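Local coordinates for predicted protein (PDB 4MEA), which hydrolyses epoxides as a secreted Cif-family virulence factor of the alpha/beta hydrolase fold, at residues A[29-34]-A[226-231]; A[50-55]-A[69-74]; A[203-208]-A[221-226]. All coordinates share one frame; numbering follows the deposited sequence.

Contact 1: residues A[29-34]-A[226-231]; sequences GQYAYA and LIEPYS
The ring of Tyr31 meets Glu228 OE2 at its edge, in plane, while Gln30 CG of its own segment rests 3.6 Å above one face, over the centre. The carboxylate of Glu228 is turned 60° against the Tyr31 ring and bridges the two polar groups of segment 29-34. Tyr31 OH donates to Glu228 OE2 at 2.5 Å, a very short bond whose exact length should be read with caution. Gln30 NE2 donates to Glu228 OE1 at 3.0 Å, arriving on the syn side, somewhat out of the carboxylate plane and bent to 147°. Glu228 reaches both donors because CG stands anti to the backbone N and the chain then bends at chi2 (-91°). Pro229 supplies the apolar part: its CB lies 3.5 Å from Gln30 NE2, and its CG packs against the amide carbon of Gln30. Two waters each join a backbone atom of one segment to a side chain of the other. One accepts from Gln30 N and donates to Glu228 OE1, 2.9 Å from each; the other accepts from Gln30 NE2 and donates to Pro229 O. The contact ties the N-terminal loop ahead of strand 37-44 to helix 220-227, which probably belongs to the inserted cap, as in related epoxide hydrolases, whereas the loop comes from outside it; Phe20 of helix 13-25 packs on Glu228. Because Gln30 NE2 donates to both Glu228 OE1 and the second water, the orientation of the amide is settled, and Tyr31 OH, Gln30 NE2 and the first water, all donating to one buried carboxylate, would probably favour its charged form.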
loop_
_atom_site.group_PDB
_atom_site.type_symbol
_atom_site.label_atom_id
_atom_site.label_comp_id
_atom_site.label_asym_id
_atom_site.label_seq_id
_atom_site.Cartn_x
_atom_site.Cartn_y
_atom_site.Cartn_z
ATOM N N GLY A 29 -3.996 -3.435 29.260
ATOM C CA GLY A 29 -3.669 -3.953 27.938
ATOM C C GLY A 29 -2.809 -5.206 27.962
ATOM O O GLY A 29 -3.161 -6.192 28.618
ATOM N N GLN A 30 -1.684 -5.178 27.247
ATOM C CA GLN A 30 -0.829 -6.365 27.146
ATOM C C GLN A 30 -0.219 -6.762 28.489
ATOM O O GLN A 30 0.278 -7.882 28.648
ATOM C CB GLN A 30 0.281 -6.182 26.100
ATOM C CG GLN A 30 1.305 -5.083 26.416
ATOM C CD GLN A 30 2.493 -5.107 25.473
ATOM O OE1 GLN A 30 2.856 -6.156 24.937
ATOM N NE2 GLN A 30 3.105 -3.946 25.263
ATOM N N TYR A 31 -0.260 -5.848 29.454
ATOM C CA TYR A 31 0.357 -6.097 30.756
ATOM C C TYR A 31 -0.661 -6.614 31.766
ATOM O O TYR A 31 -0.308 -6.932 32.898
ATOM C CB TYR A 31 1.004 -4.820 31.301
ATOM C CG TYR A 31 1.891 -4.101 30.309
ATOM C CD1 TYR A 31 3.178 -4.555 30.046
ATOM C CD2 TYR A 31 1.444 -2.957 29.646
ATOM C CE1 TYR A 31 3.997 -3.898 29.133
ATOM C CE2 TYR A 31 2.255 -2.286 28.739
ATOM C CZ TYR A 31 3.533 -2.768 28.484
ATOM O OH TYR A 31 4.346 -2.119 27.584
ATOM N N ALA A 32 -1.927 -6.677 31.359
ATOM C CA ALA A 32 -2.992 -7.123 32.254
ATOM C C ALA A 32 -3.355 -8.578 31.996
ATOM O O ALA A 32 -3.750 -8.939 30.891
ATOM C CB ALA A 32 -4.226 -6.235 32.115
ATOM N N TYR A 33 -3.207 -9.416 33.015
ATOM C CA TYR A 33 -3.506 -10.847 32.930
ATOM C C TYR A 33 -4.565 -11.211 33.982
ATOM O O TYR A 33 -4.377 -10.882 35.148
ATOM C CB TYR A 33 -2.220 -11.650 33.191
ATOM C CG TYR A 33 -0.962 -10.980 32.660
ATOM C CD1 TYR A 33 -0.651 -11.020 31.304
ATOM C CD2 TYR A 33 -0.091 -10.304 33.510
ATOM C CE1 TYR A 33 0.489 -10.401 30.803
ATOM C CE2 TYR A 33 1.058 -9.684 33.016
ATOM C CZ TYR A 33 1.336 -9.740 31.660
ATOM O OH TYR A 33 2.458 -9.129 31.147
ATOM N N ALA A 34 -5.635 -11.898 33.593
ATOM C CA ALA A 34 -6.693 -12.239 34.542
ATOM C C ALA A 34 -6.264 -13.311 35.546
ATOM O O ALA A 34 -5.316 -14.064 35.301
ATOM C CB ALA A 34 -7.956 -12.665 33.804
ATOM N N LEU A 226 -4.478 -1.541 22.600
ATOM C CA LEU A 226 -4.029 -2.323 21.448
ATOM C C LEU A 226 -2.817 -1.706 20.748
ATOM O O LEU A 226 -1.995 -2.417 20.168
ATOM C CB LEU A 226 -5.168 -2.497 20.437
ATOM C CG LEU A 226 -6.320 -3.346 20.975
ATOM C CD1 LEU A 226 -7.491 -3.364 20.006
ATOM C CD2 LEU A 226 -5.807 -4.754 21.245
ATOM N N ILE A 227 -2.705 -0.386 20.805
ATOM C CA ILE A 227 -1.678 0.317 20.042
ATOM C C ILE A 227 -0.385 0.538 20.826
ATOM O O ILE A 227 0.705 0.550 20.250
ATOM C CB ILE A 227 -2.226 1.637 19.465
ATOM C CG1 ILE A 227 -3.383 1.319 18.509
ATOM C CG2 ILE A 227 -1.120 2.408 18.757
ATOM C CD1 ILE A 227 -4.206 2.534 18.057
ATOM N N GLU A 228 -0.502 0.684 22.146
ATOM C CA GLU A 228 0.678 0.853 22.989
ATOM C C GLU A 228 1.785 -0.156 22.679
ATOM O O GLU A 228 2.969 0.209 22.689
ATOM C CB GLU A 228 0.309 0.828 24.484
ATOM C CG GLU A 228 1.499 1.019 25.434
ATOM C CD GLU A 228 2.158 -0.287 25.852
ATOM O OE1 GLU A 228 1.581 -1.369 25.599
ATOM O OE2 GLU A 228 3.261 -0.229 26.447
ATOM N N PRO A 229 1.421 -1.423 22.391
ATOM C CA PRO A 229 2.478 -2.410 22.120
ATOM C C PRO A 229 3.201 -2.173 20.793
ATOM O O PRO A 229 4.256 -2.768 20.555
ATOM C CB PRO A 229 1.717 -3.743 22.079
ATOM C CG PRO A 229 0.470 -3.493 22.869
ATOM C CD PRO A 229 0.103 -2.068 22.531
ATOM N N TYR A 230 2.644 -1.299 19.957
ATOM C CA TYR A 230 3.198 -1.011 18.628
ATOM C C TYR A 230 3.559 0.472 18.503
ATOM O O TYR A 230 3.478 1.056 17.421
ATOM C CB TYR A 230 2.178 -1.385 17.537
ATOM C CG TYR A 230 1.998 -2.873 17.377
ATOM C CD1 TYR A 230 2.777 -3.596 16.470
ATOM C CD2 TYR A 230 1.064 -3.568 18.146
ATOM C CE1 TYR A 230 2.632 -4.970 16.332
ATOM C CE2 TYR A 230 0.910 -4.942 18.015
ATOM C CZ TYR A 230 1.689 -5.636 17.112
ATOM O OH TYR A 230 1.534 -6.998 16.981
ATOM N N SER A 231 3.961 1.082 19.615
ATOM C CA SER A 231 4.095 2.530 19.657
ATOM C C SER A 231 5.535 3.024 19.562
ATOM O O SER A 231 5.774 4.227 19.659
ATOM C CB SER A 231 3.426 3.092 20.913
ATOM O OG SER A 231 4.044 2.586 22.096
HETATM O O HOH W 1 -0.939 -2.732 25.872
HETATM O O HOH W 2 5.266 -3.821 23.136
#

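Contact 2: residues A[50-55]-A[69-74]; sequences HYVEGG and STWKMW
His50 and Val52, alternate residues of the extended strand 50-54, turn the same side toward Trp71, the first residue of the 3-10 turn 71-74, whose CB in turn points toward the strand. Trp71 CG sits between its backbone N and carbonyl carbon (chi1 77°), bringing the indole up to the strand. Val52 lays CG2 over the centre of the indole in a CH-pi contact, 3.6 Å from the centroid of the Trp71 six-membered ring and 17° off its normal. The Val52 CG1 branch reaches the outer rim, 3.8 Å from Trp71 CZ3. On the opposite face sits Lys72 CB, 4.0 Å above the Trp71 plane, so the indole is held between two aliphatic groups. His50 brings CE1 to 3.7 Å from Trp71 CD1, in an offset edge-to-face pair with the planes at 77°. In the alpha/beta hydrolase fold this joins strand 47-54 of the central sheet to the loop after strand 61-64, a loop that in related epoxide hydrolases carries the oxyanion-hole motif. Asp91 links the two partners: OD2 is hydrogen-bonded to His50 ND1 and OD1 to Trp71 N, while Ser39 OG bonds His50 NE2. Trp71 NE1 donates to Gln30 O, which helps fix the rotation of the indole. One residue earlier, Thr70 OG1 accepts from Lys72 N at 3.2 Å, an ST turn, and Trp74 N bonds to Trp71 O at 2.9 Å.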
loop_
_atom_site.group_PDB
_atom_site.type_symbol
_atom_site.label_atom_id
_atom_site.label_comp_id
_atom_site.label_asym_id
_atom_site.label_seq_id
_atom_site.Cartn_x
_atom_site.Cartn_y
_atom_site.Cartn_z
ATOM N N HIS A 50 8.002 -13.643 25.460
ATOM C CA HIS A 50 7.014 -13.490 26.521
ATOM C C HIS A 50 5.817 -14.387 26.217
ATOM O O HIS A 50 5.401 -14.525 25.064
ATOM C CB HIS A 50 6.571 -12.028 26.648
ATOM C CG HIS A 50 5.400 -11.823 27.563
ATOM N ND1 HIS A 50 4.165 -11.407 27.110
ATOM C CD2 HIS A 50 5.277 -11.973 28.905
ATOM C CE1 HIS A 50 3.334 -11.308 28.133
ATOM N NE2 HIS A 50 3.984 -11.649 29.233
ATOM N N TYR A 51 5.268 -15.013 27.247
ATOM C CA TYR A 51 4.036 -15.757 27.066
ATOM C C TYR A 51 3.199 -15.685 28.325
ATOM O O TYR A 51 3.680 -15.276 29.385
ATOM C CB TYR A 51 4.322 -17.211 26.680
ATOM C CG TYR A 51 5.010 -18.049 27.750
ATOM C CD1 TYR A 51 4.278 -18.923 28.553
ATOM C CD2 TYR A 51 6.385 -17.984 27.940
ATOM C CE1 TYR A 51 4.900 -19.706 29.530
ATOM C CE2 TYR A 51 7.019 -18.756 28.922
ATOM C CZ TYR A 51 6.266 -19.619 29.701
ATOM O OH TYR A 51 6.876 -20.387 30.665
ATOM N N VAL A 52 1.945 -16.086 28.190
ATOM C CA VAL A 52 1.003 -16.142 29.288
ATOM C C VAL A 52 0.378 -17.526 29.254
ATOM O O VAL A 52 0.027 -18.026 28.185
ATOM C CB VAL A 52 -0.091 -15.057 29.120
ATOM C CG1 VAL A 52 -1.183 -15.210 30.169
ATOM C CG2 VAL A 52 0.541 -13.671 29.177
ATOM N N GLU A 53 0.258 -18.159 30.416
ATOM C CA GLU A 53 -0.317 -19.494 30.470
ATOM C C GLU A 53 -1.296 -19.645 31.625
ATOM O O GLU A 53 -1.275 -18.879 32.587
ATOM C CB GLU A 53 0.783 -20.557 30.569
ATOM C CG GLU A 53 1.491 -20.573 31.906
ATOM C CD GLU A 53 2.647 -21.559 31.956
ATOM O OE1 GLU A 53 3.477 -21.437 32.878
ATOM O OE2 GLU A 53 2.729 -22.451 31.083
ATOM N N GLY A 54 -2.164 -20.641 31.513
ATOM C CA GLY A 54 -3.144 -20.908 32.541
ATOM C C GLY A 54 -3.519 -22.368 32.461
ATOM O O GLY A 54 -3.186 -23.043 31.485
ATOM N N GLY A 55 -4.202 -22.858 33.489
ATOM C CA GLY A 55 -4.570 -24.258 33.554
ATOM C C GLY A 55 -3.398 -25.180 33.843
ATOM O O GLY A 55 -2.301 -24.735 34.180
ATOM N N SER A 69 -1.920 -7.117 17.324
ATOM C CA SER A 69 -2.288 -7.857 18.526
ATOM C C SER A 69 -1.063 -8.273 19.343
ATOM O O SER A 69 0.074 -8.047 18.937
ATOM C CB SER A 69 -3.088 -9.113 18.154
ATOM O OG SER A 69 -4.210 -8.805 17.336
ATOM N N THR A 70 -1.319 -8.870 20.504
ATOM C CA THR A 70 -0.303 -9.577 21.279
ATOM C C THR A 70 -1.003 -10.813 21.833
ATOM O O THR A 70 -2.125 -11.108 21.429
ATOM C CB THR A 70 0.253 -8.726 22.451
ATOM O OG1 THR A 70 -0.791 -8.474 23.398
ATOM C CG2 THR A 70 0.813 -7.405 21.948
ATOM N N TRP A 71 -0.353 -11.533 22.749
ATOM C CA TRP A 71 -0.984 -12.651 23.452
ATOM C C TRP A 71 -2.391 -12.248 23.922
ATOM O O TRP A 71 -3.312 -13.065 23.940
ATOM C CB TRP A 71 -0.141 -13.051 24.687
ATOM C CG TRP A 71 -0.360 -12.086 25.796
ATOM C CD1 TRP A 71 0.331 -10.936 26.029
ATOM C CD2 TRP A 71 -1.394 -12.145 26.789
ATOM N NE1 TRP A 71 -0.204 -10.277 27.113
ATOM C CE2 TRP A 71 -1.265 -10.998 27.593
ATOM C CE3 TRP A 71 -2.420 -13.054 27.068
ATOM C CZ2 TRP A 71 -2.121 -10.736 28.663
ATOM C CZ3 TRP A 71 -3.266 -12.794 28.139
ATOM C CH2 TRP A 71 -3.114 -11.647 28.914
ATOM N N LYS A 72 -2.534 -10.984 24.319
ATOM C CA LYS A 72 -3.765 -10.450 24.914
ATOM C C LYS A 72 -5.032 -10.750 24.114
ATOM O O LYS A 72 -6.115 -10.862 24.689
ATOM C CB LYS A 72 -3.626 -8.933 25.132
ATOM C CG LYS A 72 -4.830 -8.236 25.780
ATOM C CD LYS A 72 -4.961 -8.608 27.258
ATOM C CE LYS A 72 -5.966 -7.711 27.961
ATOM N NZ LYS A 72 -6.019 -8.026 29.414
ATOM N N MET A 73 -4.907 -10.899 22.795
ATOM C CA MET A 73 -6.090 -11.104 21.964
ATOM C C MET A 73 -6.776 -12.412 22.328
ATOM O O MET A 73 -7.964 -12.584 22.088
ATOM C CB MET A 73 -5.748 -11.081 20.467
ATOM C CG MET A 73 -4.922 -12.280 19.962
ATOM S SD MET A 73 -5.055 -12.452 18.152
ATOM C CE MET A 73 -6.671 -13.213 17.973
ATOM N N TRP A 74 -6.024 -13.326 22.930
ATOM C CA TRP A 74 -6.554 -14.650 23.234
ATOM C C TRP A 74 -7.187 -14.779 24.629
ATOM O O TRP A 74 -7.851 -15.769 24.917
ATOM C CB TRP A 74 -5.452 -15.696 23.072
ATOM C CG TRP A 74 -4.823 -15.720 21.701
ATOM C CD1 TRP A 74 -3.547 -15.343 21.376
ATOM C CD2 TRP A 74 -5.437 -16.153 20.481
ATOM N NE1 TRP A 74 -3.334 -15.512 20.021
ATOM C CE2 TRP A 74 -4.477 -16.013 19.453
ATOM C CE3 TRP A 74 -6.703 -16.650 20.156
ATOM C CZ2 TRP A 74 -4.749 -16.349 18.120
ATOM C CZ3 TRP A 74 -6.968 -16.989 18.833
ATOM C CH2 TRP A 74 -5.997 -16.835 17.834
#

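Contact 3: residues A[203-208]-A[221-226]; sequences FFSYFI and ELLAEL
Ser205 opens the contact, at the point where the backbones come nearest: its CA is 6.4 Å from Leu223 CA. Its OG lies 3.6 Å from Leu223 CD1, and its CB touches the same methyl at 4.0 Å, so a small polar side chain here serves as packing surface. The hydroxyl turns back to its own helix instead, in a weak hydrogen bond to Asn201 O one turn earlier. The CB of Tyr206 points away from helix 220-227, and its ring meets Phe188 of the second subunit edge-to-face. In sequence both helices fall between strands 151-157 and 267-272, where related epoxide hydrolases carry their helical cap; in this probable cap, helix 200-211 stands between helix 220-227 and the other subunit. The axes of the two segments pass 10.1 Å apart at 108°, steeply crossed, which confines the meeting to a few side chains. Ile208, a turn after Ser205, is the second residue of its helix to take part. At chi1 -70° its CG1 lies anti to the carbonyl carbon and its CG2 anti to the backbone N, and both CG2 and CD1 then meet Leu223 CD2, CG2 at 3.9 Å. Ile208 CD1 also touches Leu226 CB, at 4.2 Å. Leu223 therefore divides its methyls, CD1 to Ser205 and CD2 to Ile208; the Ile208 and Leu223 side chains run alongside each other, pointing opposite ways. Beyond these, Glu309 of helix 307-323 packs against Leu226.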
loop_
_atom_site.group_PDB
_atom_site.type_symbol
_atom_site.label_atom_id
_atom_site.label_comp_id
_atom_site.label_asym_id
_atom_site.label_seq_id
_atom_site.Cartn_x
_atom_site.Cartn_y
_atom_site.Cartn_z
ATOM N N PHE A 203 -2.455 5.996 12.785
ATOM C CA PHE A 203 -2.441 4.885 11.832
ATOM C C PHE A 203 -3.267 3.685 12.285
ATOM O O PHE A 203 -4.114 3.192 11.537
ATOM C CB PHE A 203 -1.019 4.406 11.491
ATOM C CG PHE A 203 -1.009 3.257 10.498
ATOM C CD1 PHE A 203 -1.068 3.506 9.136
ATOM C CD2 PHE A 203 -0.999 1.933 10.934
ATOM C CE1 PHE A 203 -1.092 2.469 8.221
ATOM C CE2 PHE A 203 -1.014 0.884 10.021
ATOM C CZ PHE A 203 -1.061 1.153 8.662
ATOM N N PHE A 204 -3.001 3.192 13.492
ATOM C CA PHE A 204 -3.678 1.990 13.973
ATOM C C PHE A 204 -5.166 2.173 14.276
ATOM O O PHE A 204 -5.958 1.250 14.059
ATOM C CB PHE A 204 -2.951 1.403 15.185
ATOM C CG PHE A 204 -1.694 0.641 14.831
ATOM C CD1 PHE A 204 -1.768 -0.656 14.336
ATOM C CD2 PHE A 204 -0.448 1.220 14.995
ATOM C CE1 PHE A 204 -0.610 -1.369 14.004
ATOM C CE2 PHE A 204 0.715 0.514 14.673
ATOM C CZ PHE A 204 0.632 -0.780 14.182
ATOM N N SER A 205 -5.559 3.336 14.793
ATOM C CA SER A 205 -6.986 3.583 15.006
ATOM C C SER A 205 -7.746 3.368 13.696
ATOM O O SER A 205 -8.780 2.693 13.664
ATOM C CB SER A 205 -7.246 4.991 15.552
ATOM O OG SER A 205 -6.889 5.085 16.925
ATOM N N TYR A 206 -7.225 3.941 12.616
ATOM C CA TYR A 206 -7.874 3.820 11.313
ATOM C C TYR A 206 -7.741 2.390 10.769
ATOM O O TYR A 206 -8.724 1.777 10.348
ATOM C CB TYR A 206 -7.312 4.848 10.316
ATOM C CG TYR A 206 -8.101 4.879 9.030
ATOM C CD1 TYR A 206 -9.252 5.650 8.921
ATOM C CD2 TYR A 206 -7.714 4.105 7.940
ATOM C CE1 TYR A 206 -9.992 5.660 7.756
ATOM C CE2 TYR A 206 -8.442 4.109 6.775
ATOM C CZ TYR A 206 -9.582 4.886 6.688
ATOM O OH TYR A 206 -10.307 4.884 5.516
ATOM N N PHE A 207 -6.524 1.856 10.797
ATOM C CA PHE A 207 -6.260 0.494 10.332
ATOM C C PHE A 207 -7.125 -0.555 11.056
ATOM O O PHE A 207 -7.795 -1.373 10.416
ATOM C CB PHE A 207 -4.771 0.168 10.532
ATOM C CG PHE A 207 -4.358 -1.181 10.009
ATOM C CD1 PHE A 207 -3.833 -1.315 8.732
ATOM C CD2 PHE A 207 -4.465 -2.311 10.809
ATOM C CE1 PHE A 207 -3.439 -2.564 8.252
ATOM C CE2 PHE A 207 -4.074 -3.561 10.350
ATOM C CZ PHE A 207 -3.559 -3.691 9.065
ATOM N N ILE A 208 -7.109 -0.531 12.388
ATOM C CA ILE A 208 -7.890 -1.492 13.182
ATOM C C ILE A 208 -9.408 -1.367 12.930
ATOM O O ILE A 208 -10.091 -2.369 12.703
ATOM C CB ILE A 208 -7.579 -1.367 14.700
ATOM C CG1 ILE A 208 -6.168 -1.877 15.004
ATOM C CG2 ILE A 208 -8.609 -2.117 15.538
ATOM C CD1 ILE A 208 -5.679 -1.489 16.399
ATOM N N GLU A 221 -9.997 4.066 24.464
ATOM C CA GLU A 221 -9.198 3.401 25.504
ATOM C C GLU A 221 -8.786 1.995 25.099
ATOM O O GLU A 221 -7.657 1.578 25.366
ATOM C CB GLU A 221 -9.930 3.361 26.851
ATOM C CG GLU A 221 -9.423 2.272 27.810
ATOM C CD GLU A 221 -7.988 2.496 28.280
ATOM O OE1 GLU A 221 -7.478 3.629 28.138
ATOM O OE2 GLU A 221 -7.367 1.535 28.793
ATOM N N LEU A 222 -9.699 1.253 24.473
ATOM C CA LEU A 222 -9.332 -0.059 23.938
ATOM C C LEU A 222 -8.254 0.101 22.858
ATOM O O LEU A 222 -7.281 -0.652 22.818
ATOM C CB LEU A 222 -10.548 -0.808 23.385
ATOM C CG LEU A 222 -10.199 -2.152 22.724
ATOM C CD1 LEU A 222 -9.562 -3.129 23.713
ATOM C CD2 LEU A 222 -11.429 -2.783 22.089
ATOM N N LEU A 223 -8.422 1.091 21.986
ATOM C CA LEU A 223 -7.424 1.330 20.954
ATOM C C LEU A 223 -6.062 1.661 21.568
ATOM O O LEU A 223 -5.039 1.130 21.131
ATOM C CB LEU A 223 -7.891 2.403 19.958
ATOM C CG LEU A 223 -9.004 1.951 18.995
ATOM C CD1 LEU A 223 -9.616 3.138 18.236
ATOM C CD2 LEU A 223 -8.509 0.879 18.009
ATOM N N ALA A 224 -6.042 2.521 22.585
ATOM C CA ALA A 224 -4.791 2.848 23.263
ATOM C C ALA A 224 -4.092 1.589 23.798
ATOM O O ALA A 224 -2.866 1.456 23.705
ATOM C CB ALA A 224 -5.033 3.862 24.396
ATOM N N GLU A 225 -4.878 0.660 24.334
ATOM C CA GLU A 225 -4.342 -0.611 24.845
ATOM C C GLU A 225 -3.792 -1.514 23.741
ATOM O O GLU A 225 -2.768 -2.178 23.928
ATOM C CB GLU A 225 -5.414 -1.366 25.631
ATOM C CG GLU A 225 -5.843 -0.654 26.883
ATOM C CD GLU A 225 -6.890 -1.428 27.652
ATOM O OE1 GLU A 225 -7.172 -2.585 27.273
ATOM O OE2 GLU A 225 -7.421 -0.877 28.635
ATOM N N LEU A 226 -4.478 -1.541 22.600
ATOM C CA LEU A 226 -4.029 -2.323 21.448
ATOM C C LEU A 226 -2.817 -1.706 20.748
ATOM O O LEU A 226 -1.995 -2.417 20.168
ATOM C CB LEU A 226 -5.168 -2.497 20.437
ATOM C CG LEU A 226 -6.320 -3.346 20.975
ATOM C CD1 LEU A 226 -7.491 -3.364 20.006
ATOM C CD2 LEU A 226 -5.807 -4.754 21.245
#

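How the contacts relate
From the N terminus, the chain passes helix 13-25 and enters contact 1 at 29-34, which opens the longest loop and closes it only at 226-231. Inside that loop, contact 2 closes a short one, from strand 47-54 through strand 61-64 to 69-74. Contact 3 follows in series, joining 203-208 to 221-226 within the probable cap. Both are nested in contact 1 and none cross. Contact 1 touches each of the others: Tyr230 OH probably bonds Ser69 O of contact 2, while Leu226 belongs to contacts 1 and 3 alike. Contacts 2 and 3 do not touch each other; contact 1 lies between them and joins the N-terminal loop beside the sheet to helix 220-227 of the cap.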